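MgGH51 (Meripilus giganteus, PDB 6ZPV) is a fungal GH51 alpha-L-arabinofuranosidase that hydrolyses terminal alpha-L-arabinofuranosyl residues from arabinose-containing glycans. Local coordinates at residues I604-T609 with S620-T625. Sequence-based numbering, arbitrary orientation. Where two conformers were deposited one is given.
Sequences IGTGKT and SVITVT
Thr606, modelled in two conformers, meets Val624 in the one described here with three side-chain atoms, all converging on a single methyl, CG1 of the valine. Starting at the branch point, Thr606 CB lies 3.8 Å from Val624 CG1. The hydroxyl comes nearest, with Thr606 OG1 at 3.6 Å from Val624 CG1, a van der Waals contact. With CG2 anti to the carbonyl carbon and OG1 at chi1 48°, both branches face that methyl, while OG1 also hydrogen-bonds Ser573 O. Thr606 CG2 is 3.7 Å from Val624 CG1 and, more loosely, 4.4 Å from Ile622 CG2. That isoleucine methyl is also approached by Ile604 CD1 at 4.4 Å, a purely apolar contact. No hydrogen bond joins 604-609 to 620-625, and only 127 Å² is buried between them. The CA atoms of Ile604 and Ile622 are 8.9 Å apart and those of Thr606 and Val624 7.5 Å, too far for adjacent paired strands. Strand 575-582 indeed lies between, antiparallel to both neighbours. Ile604 belongs to edge strand 600-605, Thr606 to the turn leading to strand 609-614; both reach over 575-582 to strand 618-625, where Phe610 and Tyr612 of strand 609-614 also touch Ile622.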
# COMPACT_ATOMS: atom_id res chain seq x y z
N ILE A 604 -7.79 -31.54 -14.84
CA ILE A 604 -8.31 -31.87 -16.18
C ILE A 604 -7.31 -32.77 -16.88
O ILE A 604 -6.08 -32.76 -16.60
CB ILE A 604 -8.58 -30.60 -17.00
CG1 ILE A 604 -7.32 -29.76 -17.15
CG2 ILE A 604 -9.79 -29.81 -16.46
CD1 ILE A 604 -7.40 -28.71 -18.22
N GLY A 605 -7.80 -33.48 -17.89
CA GLY A 605 -6.92 -34.18 -18.81
C GLY A 605 -6.15 -33.26 -19.72
O GLY A 605 -6.71 -32.26 -20.22
N THR A 606 -4.88 -33.53 -20.04
CA THR A 606 -4.10 -32.66 -20.96
C THR A 606 -3.44 -33.51 -22.07
O THR A 606 -4.07 -33.80 -23.02
CB THR A 606 -3.24 -31.70 -20.11
OG1 THR A 606 -2.53 -32.38 -19.07
CG2 THR A 606 -4.09 -30.64 -19.43
N GLY A 607 -2.18 -33.37 -22.24
CA GLY A 607 -1.24 -34.16 -23.01
C GLY A 607 -0.69 -33.27 -24.07
O GLY A 607 -0.72 -32.01 -23.94
N LYS A 608 -0.12 -33.87 -25.09
CA LYS A 608 0.51 -33.07 -26.15
C LYS A 608 -0.50 -32.28 -26.94
O LYS A 608 -0.07 -31.31 -27.62
CB LYS A 608 1.42 -33.92 -27.03
CG LYS A 608 2.74 -34.27 -26.36
CD LYS A 608 3.64 -35.20 -27.13
CE LYS A 608 4.98 -35.36 -26.48
NZ LYS A 608 5.86 -36.25 -27.31
N THR A 609 -1.76 -32.69 -26.95
CA THR A 609 -2.84 -31.92 -27.60
C THR A 609 -3.99 -31.90 -26.61
O THR A 609 -4.43 -32.99 -26.16
CB THR A 609 -3.28 -32.57 -28.94
OG1 THR A 609 -2.15 -32.66 -29.82
CG2 THR A 609 -4.38 -31.75 -29.59
N SER A 620 -8.03 -17.63 -17.00
CA SER A 620 -7.78 -19.06 -16.73
C SER A 620 -6.29 -19.31 -16.68
O SER A 620 -5.52 -18.71 -17.46
CB SER A 620 -8.43 -19.96 -17.75
OG SER A 620 -9.82 -19.66 -17.91
N VAL A 621 -5.89 -20.27 -15.86
CA VAL A 621 -4.49 -20.76 -15.84
C VAL A 621 -4.56 -22.28 -15.91
O VAL A 621 -5.19 -22.91 -15.04
CB VAL A 621 -3.74 -20.35 -14.58
CG1 VAL A 621 -2.31 -20.86 -14.64
CG2 VAL A 621 -3.81 -18.83 -14.38
N ILE A 622 -3.90 -22.84 -16.90
CA ILE A 622 -3.73 -24.29 -17.04
C ILE A 622 -2.27 -24.58 -16.73
O ILE A 622 -1.38 -23.99 -17.39
CB ILE A 622 -4.15 -24.82 -18.43
CG1 ILE A 622 -5.64 -24.60 -18.61
CG2 ILE A 622 -3.77 -26.31 -18.53
CD1 ILE A 622 -6.16 -24.92 -20.02
N THR A 623 -1.99 -25.47 -15.77
CA THR A 623 -0.61 -25.84 -15.41
C THR A 623 -0.39 -27.31 -15.77
O THR A 623 -1.11 -28.19 -15.22
CB THR A 623 -0.33 -25.59 -13.94
OG1 THR A 623 -0.63 -24.21 -13.63
CG2 THR A 623 1.11 -25.88 -13.60
N VAL A 624 0.60 -27.57 -16.59
CA VAL A 624 1.03 -28.94 -16.95
C VAL A 624 2.52 -29.04 -16.66
O VAL A 624 3.18 -28.02 -16.41
CB VAL A 624 0.70 -29.23 -18.43
CG1 VAL A 624 -0.79 -29.28 -18.62
CG2 VAL A 624 1.37 -28.30 -19.42
N THR A 625 3.08 -30.22 -16.73
CA THR A 625 4.54 -30.43 -16.69
C THR A 625 5.00 -30.74 -18.10
O THR A 625 4.45 -31.63 -18.74
CB THR A 625 4.94 -31.46 -15.66
OG1 THR A 625 4.45 -31.04 -14.38
CG2 THR A 625 6.42 -31.61 -15.58